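Local coordinates for protein aminoacyl-tRNA synthetase (Cryptosporidium parvum, PDB 5F9Z) that probably catalyses the ATP-dependent attachment of proline to its cognate tRNA as a class II synthetase, and here binds the inhibitor halofuginone together with an ATP analogue, at residues 82-87 against 125-130; 130-135 against 142-147. All blocks are in the same frame, centred on the assembly; numbering follows the deposited sequence.

Contact 1 (82-87 against 125-130). With HFG (7-bromo-6-chloro-3-{3-[(2R,3S)-3-hydroxypiperidin-2-yl]-2-oxopropyl}quinazolin-4(3H)-one), chain E.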
loop_
_atom_site.group_PDB
_atom_site.type_symbol
_atom_site.label_atom_id
_atom_site.label_comp_id
_atom_site.label_asym_id
_atom_site.label_seq_id
_atom_site.Cartn_x
_atom_site.Cartn_y
_atom_site.Cartn_z
ATOM N N ILE A 82 17.423 -0.338 16.679
ATOM C CA ILE A 82 16.227 0.478 16.844
ATOM C C ILE A 82 16.545 1.801 17.526
ATOM O O ILE A 82 15.762 2.753 17.429
ATOM C CB ILE A 82 15.166 -0.305 17.642
ATOM C CG1 ILE A 82 13.812 0.409 17.611
ATOM C CG2 ILE A 82 15.625 -0.517 19.080
ATOM C CD1 ILE A 82 12.776 -0.206 18.531
ATOM N N PHE A 83 17.680 1.892 18.207
ATOM C CA PHE A 83 18.022 3.057 19.007
ATOM C C PHE A 83 18.997 3.962 18.267
ATOM O O PHE A 83 19.756 3.520 17.400
ATOM C CB PHE A 83 18.622 2.629 20.347
ATOM C CG PHE A 83 17.627 2.015 21.283
ATOM C CD1 PHE A 83 16.335 2.508 21.361
ATOM C CD2 PHE A 83 17.977 0.938 22.080
ATOM C CE1 PHE A 83 15.414 1.944 22.220
ATOM C CE2 PHE A 83 17.061 0.368 22.940
ATOM C CZ PHE A 83 15.776 0.873 23.010
ATOM N N VAL A 84 18.965 5.243 18.622
ATOM C CA VAL A 84 19.887 6.226 18.067
ATOM C C VAL A 84 20.014 7.368 19.065
ATOM O O VAL A 84 19.020 7.829 19.632
ATOM C CB VAL A 84 19.419 6.719 16.676
ATOM C CG1 VAL A 84 17.985 7.228 16.736
ATOM C CG2 VAL A 84 20.348 7.796 16.167
ATOM N N THR A 85 21.248 7.810 19.286
ATOM C CA THR A 85 21.503 8.876 20.240
ATOM C C THR A 85 20.923 10.197 19.743
ATOM O O THR A 85 20.649 10.384 18.554
ATOM C CB THR A 85 23.003 9.030 20.489
ATOM O OG1 THR A 85 23.659 9.376 19.263
ATOM C CG2 THR A 85 23.589 7.732 21.022
ATOM N N GLN A 86 20.734 11.126 20.682
ATOM C CA GLN A 86 20.231 12.447 20.323
ATOM C C GLN A 86 21.253 13.238 19.520
ATOM O O GLN A 86 20.875 14.021 18.641
ATOM C CB GLN A 86 19.834 13.218 21.583
ATOM N N LYS A 87 22.545 13.046 19.800
ATOM C CA LYS A 87 23.578 13.791 19.087
ATOM C C LYS A 87 23.628 13.402 17.615
ATOM O O LYS A 87 23.739 14.271 16.742
ATOM C CB LYS A 87 24.937 13.567 19.748
ATOM N N GLU A 125 18.348 7.016 8.330
ATOM C CA GLU A 125 19.398 7.823 7.715
ATOM C C GLU A 125 20.486 8.154 8.724
ATOM O O GLU A 125 21.681 8.005 8.445
ATOM C CB GLU A 125 18.810 9.109 7.135
ATOM C CG GLU A 125 18.016 8.930 5.857
ATOM C CD GLU A 125 16.575 8.552 6.110
ATOM O OE1 GLU A 125 16.246 8.193 7.257
ATOM O OE2 GLU A 125 15.770 8.622 5.159
ATOM N N THR A 126 20.084 8.605 9.911
ATOM C CA THR A 126 21.046 8.931 10.956
ATOM C C THR A 126 21.747 7.685 11.487
ATOM O O THR A 126 22.922 7.747 11.866
ATOM C CB THR A 126 20.328 9.677 12.081
ATOM O OG1 THR A 126 20.100 11.036 11.686
ATOM C CG2 THR A 126 21.141 9.652 13.342
ATOM N N ILE A 127 21.055 6.545 11.502
ATOM C CA ILE A 127 21.649 5.327 12.043
ATOM C C ILE A 127 22.666 4.741 11.070
ATOM O O ILE A 127 23.760 4.326 11.471
ATOM C CB ILE A 127 20.545 4.311 12.388
ATOM C CG1 ILE A 127 19.541 4.928 13.364
ATOM C CG2 ILE A 127 21.148 3.037 12.962
ATOM C CD1 ILE A 127 18.323 4.066 13.615
ATOM N N MET A 128 22.332 4.711 9.780
ATOM C CA MET A 128 23.118 3.972 8.798
ATOM C C MET A 128 24.241 4.796 8.178
ATOM O O MET A 128 25.355 4.287 8.009
ATOM C CB MET A 128 22.201 3.446 7.690
ATOM C CG MET A 128 21.101 2.518 8.177
ATOM S SD MET A 128 19.888 2.151 6.894
ATOM C CE MET A 128 20.942 1.460 5.627
ATOM N N TYR A 129 23.975 6.055 7.836
ATOM C CA TYR A 129 24.926 6.816 7.030
ATOM C C TYR A 129 26.278 7.058 7.702
ATOM O O TYR A 129 27.284 7.088 6.972
ATOM C CB TYR A 129 24.291 8.148 6.601
ATOM C CG TYR A 129 23.098 7.987 5.679
ATOM C CD1 TYR A 129 22.784 6.752 5.122
ATOM C CD2 TYR A 129 22.292 9.070 5.361
ATOM C CE1 TYR A 129 21.697 6.599 4.284
ATOM C CE2 TYR A 129 21.205 8.928 4.519
ATOM C CZ TYR A 129 20.911 7.690 3.985
ATOM O OH TYR A 129 19.830 7.540 3.149
ATOM N N PRO A 130 26.386 7.254 9.022
ATOM C CA PRO A 130 27.727 7.286 9.630
ATOM C C PRO A 130 28.532 6.028 9.368
ATOM O O PRO A 130 29.769 6.078 9.383
ATOM C CB PRO A 130 27.428 7.468 11.123
ATOM C CG PRO A 130 26.150 8.205 11.149
ATOM C CD PRO A 130 25.353 7.686 9.980
HETATM O "O4'" HFG E . 11.969 9.074 6.259
HETATM C C21 HFG E . 11.978 9.937 5.430
HETATM C "C3'" HFG E . 12.688 9.719 4.075
HETATM C "C2'" HFG E . 12.954 8.246 3.760
HETATM N "N1'" HFG E . 13.727 7.653 4.767
HETATM C "C6'" HFG E . 13.604 6.226 4.753
HETATM C "C5'" HFG E . 13.056 5.699 3.425
HETATM C "C4'" HFG E . 11.751 6.215 3.134
HETATM C C39 HFG E . 11.593 7.534 3.608
HETATM O "O7'" HFG E . 10.743 8.336 2.634
HETATM C "C1'" HFG E . 11.223 11.369 5.725
HETATM N N3 HFG E . 10.948 11.504 7.218
HETATM C C4 HFG E . 12.005 11.691 8.098
HETATM O O11 HFG E . 13.162 11.751 7.676
HETATM C C10 HFG E . 11.759 11.813 9.434
HETATM C C5 HFG E . 12.830 12.012 10.379
HETATM C C2 HFG E . 9.713 11.444 7.667
HETATM N N1 HFG E . 9.432 11.557 8.974
HETATM C C9 HFG E . 10.449 11.743 9.868
HETATM C C8 HFG E . 10.158 11.863 11.235
HETATM C C7 HFG E . 11.214 12.056 12.160
HETATM BR BR1 HFG E . 10.802 12.221 14.064
HETATM C C6 HFG E . 12.544 12.129 11.719
HETATM CL CL1 HFG E . 13.853 12.371 12.875
#
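Val84 meets Thr126 and Ile127 in a small apolar contact that sets the short strand 83-85, an edge strand of a three-stranded antiparallel sheet, against the first turn of helix 125-135. The two segment axes run nearly perpendicular, at 78°, so one strand residue does most of the touching on that side. Val84 points toward the helix. With its CG2 anti to the backbone N, that methyl reaches Thr126, where CG2 meets CG2 at 3.5 Å, the two side chains crossing at about a right angle. Thr126 likewise holds its methyl anti to its own N (chi1 -77° for the hydroxyl), which offers carbon rather than oxygen to the valine. Ile127 slants across Val84: its CG1 lies 3.8 Å from CB of Val84, and its CD1 is 4.1 Å from the backbone O of Phe83. Compact beta-branched side chains suit a place where strand and helix meet over so little surface. Glu125, by contrast, takes no part in the strand contact and its carboxylate lies beside the piperidine ring of halofuginone, though its modelled approach to the ring nitrogen is too close to interpret. Its OE1 is hydrogen-bonded to OG1 of Thr123, which also binds the inhibitor. The chemistry is thus divided along one turn: hydrocarbon seats the helix on the strand, while Glu125, one residue before Thr126, lines the inhibitor pocket.

Contact 2 (130-135 against 142-147); sequences PYFAKW and LPLKIN
The ring of Phe132 and the branched side chains of Leu144 and Ile146 form the dense part of this contact, between the last turns of helix 125-135 and the start of strand 144-153. Leu144 brings its CD2 methyl over one face of the phenylalanine as a CH-pi contact, 3.9 Å from the ring centroid and 18° off the ring normal. CG of Leu144 stands anti to the backbone N (chi1 176°), which extends the branch from the strand to the ring. Ile146, two residues on and therefore on the same face of the strand, lays CG1 obliquely against the far end of the ring, 4.0 Å from CE1 of Phe132; the two side chains run past each other in opposite directions. A flat aromatic group suits this place, because it can accept a methyl on its face and still reach a second aliphatic chain with its outer atoms. Toward solvent the packing thins. Trp135 is largely exposed and presents only the rim of its indole, with CE3 3.9 Å from the same CD2 of Leu144, which thus joins the buried ring to the outer one. Lys145, alternating with its neighbours, points from the helix and is hydrogen-bonded through NZ to the backbone O of His73. The strand itself runs between strand 76-77, parallel to it, and strand 168-178, antiparallel; Phe132 also reaches His175 on the latter and Gln270 on strand 265-276, so the helix packs against strands 144-153, 168-178 and 265-276 of the class II core.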
loop_
_atom_site.group_PDB
_atom_site.type_symbol
_atom_site.label_atom_id
_atom_site.label_comp_id
_atom_site.label_asym_id
_atom_site.label_seq_id
_atom_site.Cartn_x
_atom_site.Cartn_y
_atom_site.Cartn_z
ATOM N N PRO A 130 26.386 7.254 9.022
ATOM C CA PRO A 130 27.727 7.286 9.630
ATOM C C PRO A 130 28.532 6.028 9.368
ATOM O O PRO A 130 29.769 6.078 9.383
ATOM C CB PRO A 130 27.428 7.468 11.123
ATOM C CG PRO A 130 26.150 8.205 11.149
ATOM C CD PRO A 130 25.353 7.686 9.980
ATOM N N TYR A 131 27.869 4.899 9.124
ATOM C CA TYR A 131 28.562 3.667 8.780
ATOM C C TYR A 131 28.711 3.474 7.279
ATOM O O TYR A 131 29.582 2.708 6.852
ATOM C CB TYR A 131 27.837 2.470 9.405
ATOM C CG TYR A 131 27.854 2.518 10.916
ATOM C CD1 TYR A 131 26.867 3.197 11.620
ATOM C CD2 TYR A 131 28.873 1.910 11.637
ATOM C CE1 TYR A 131 26.887 3.255 12.999
ATOM C CE2 TYR A 131 28.901 1.961 13.016
ATOM C CZ TYR A 131 27.906 2.635 13.692
ATOM O OH TYR A 131 27.930 2.690 15.067
ATOM N N PHE A 132 27.891 4.151 6.470
ATOM C CA PHE A 132 28.159 4.201 5.036
ATOM C C PHE A 132 29.482 4.902 4.759
ATOM O O PHE A 132 30.258 4.467 3.901
ATOM C CB PHE A 132 27.020 4.909 4.301
ATOM C CG PHE A 132 25.820 4.040 4.044
ATOM C CD1 PHE A 132 25.679 2.815 4.676
ATOM C CD2 PHE A 132 24.839 4.445 3.155
ATOM C CE1 PHE A 132 24.575 2.018 4.434
ATOM C CE2 PHE A 132 23.735 3.653 2.909
ATOM C CZ PHE A 132 23.603 2.437 3.549
ATOM N N ALA A 133 29.755 5.993 5.480
ATOM C CA ALA A 133 31.029 6.686 5.325
ATOM C C ALA A 133 32.197 5.821 5.776
ATOM O O ALA A 133 33.308 5.959 5.254
ATOM C CB ALA A 133 31.011 8.001 6.104
ATOM N N LYS A 134 31.966 4.926 6.739
ATOM C CA LYS A 134 33.024 4.043 7.213
ATOM C C LYS A 134 33.301 2.910 6.233
ATOM O O LYS A 134 34.449 2.467 6.113
ATOM C CB LYS A 134 32.649 3.484 8.589
ATOM C CG LYS A 134 33.765 2.749 9.318
ATOM C CD LYS A 134 33.625 1.240 9.184
ATOM C CE LYS A 134 34.448 0.513 10.237
ATOM N NZ LYS A 134 33.958 0.803 11.614
ATOM N N TRP A 135 32.276 2.439 5.523
ATOM C CA TRP A 135 32.424 1.322 4.601
ATOM C C TRP A 135 32.854 1.747 3.204
ATOM O O TRP A 135 33.396 0.922 2.461
ATOM C CB TRP A 135 31.107 0.545 4.494
ATOM C CG TRP A 135 30.589 0.043 5.806
ATOM C CD1 TRP A 135 31.314 -0.208 6.934
ATOM C CD2 TRP A 135 29.226 -0.257 6.129
ATOM N NE1 TRP A 135 30.488 -0.652 7.938
ATOM C CE2 TRP A 135 29.201 -0.690 7.470
ATOM C CE3 TRP A 135 28.024 -0.204 5.416
ATOM C CZ2 TRP A 135 28.023 -1.069 8.110
ATOM C CZ3 TRP A 135 26.856 -0.578 6.054
ATOM C CH2 TRP A 135 26.864 -1.007 7.387
ATOM N N LEU A 142 31.492 0.901 -4.469
ATOM C CA LEU A 142 30.186 1.340 -4.939
ATOM C C LEU A 142 29.764 0.531 -6.165
ATOM O O LEU A 142 30.609 0.129 -6.963
ATOM C CB LEU A 142 30.214 2.837 -5.261
ATOM C CG LEU A 142 30.453 3.759 -4.065
ATOM C CD1 LEU A 142 30.551 5.208 -4.509
ATOM C CD2 LEU A 142 29.346 3.587 -3.038
ATOM N N PRO A 143 28.451 0.294 -6.322
ATOM C CA PRO A 143 27.376 0.777 -5.450
ATOM C C PRO A 143 27.150 -0.067 -4.197
ATOM O O PRO A 143 27.294 -1.290 -4.228
ATOM C CB PRO A 143 26.148 0.714 -6.359
ATOM C CG PRO A 143 26.430 -0.431 -7.260
ATOM C CD PRO A 143 27.921 -0.423 -7.497
ATOM N N LEU A 144 26.808 0.603 -3.101
ATOM C CA LEU A 144 26.386 -0.050 -1.870
ATOM C C LEU A 144 24.870 0.044 -1.771
ATOM O O LEU A 144 24.310 1.140 -1.860
ATOM C CB LEU A 144 27.041 0.599 -0.650
ATOM C CG LEU A 144 26.606 0.081 0.722
ATOM C CD1 LEU A 144 27.052 -1.360 0.920
ATOM C CD2 LEU A 144 27.144 0.972 1.832
ATOM N N LYS A 145 24.210 -1.100 -1.600
ATOM C CA LYS A 145 22.751 -1.166 -1.591
ATOM C C LYS A 145 22.303 -1.944 -0.362
ATOM O O LYS A 145 22.461 -3.167 -0.305
ATOM C CB LYS A 145 22.222 -1.814 -2.870
ATOM C CG LYS A 145 22.676 -1.123 -4.145
ATOM C CD LYS A 145 22.142 -1.838 -5.372
ATOM C CE LYS A 145 22.632 -1.188 -6.653
ATOM N NZ LYS A 145 22.124 -1.901 -7.856
ATOM N N ILE A 146 21.737 -1.238 0.613
ATOM C CA ILE A 146 21.291 -1.834 1.865
ATOM C C ILE A 146 19.792 -1.616 2.009
ATOM O O ILE A 146 19.272 -0.544 1.682
ATOM C CB ILE A 146 22.048 -1.248 3.076
ATOM C CG1 ILE A 146 23.546 -1.524 2.944
ATOM C CG2 ILE A 146 21.528 -1.842 4.376
ATOM C CD1 ILE A 146 23.885 -2.996 2.895
ATOM N N ASN A 147 19.099 -2.645 2.492
ATOM C CA ASN A 147 17.682 -2.575 2.805
ATOM C C ASN A 147 17.450 -3.239 4.153
ATOM O O ASN A 147 18.176 -4.160 4.534
ATOM C CB ASN A 147 16.837 -3.260 1.724
ATOM C CG ASN A 147 15.355 -3.176 2.006
ATOM O OD1 ASN A 147 14.742 -2.128 1.822
ATOM N ND2 ASN A 147 14.771 -4.283 2.454
#

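Overall arrangement
Both contacts use helix 125-135 and share Pro130, with contact 1 at the helix start and contact 2 at its end, their centres about 14 Å apart. They join it to different sheets: the small three-stranded one in contact 1, the strands of the class II catalytic core in contact 2. Each is partly buried, with one exposed residue at its margin, and each is apolar, but contact 1 relies on aliphatic carbons of beta-branched residues and contact 2 on aromatic rings meeting aliphatic chains. Only contact 1 includes a residue of the halofuginone pocket. Met128 joins the two, its CE packing 3.6 Å from CG2 of Ile146.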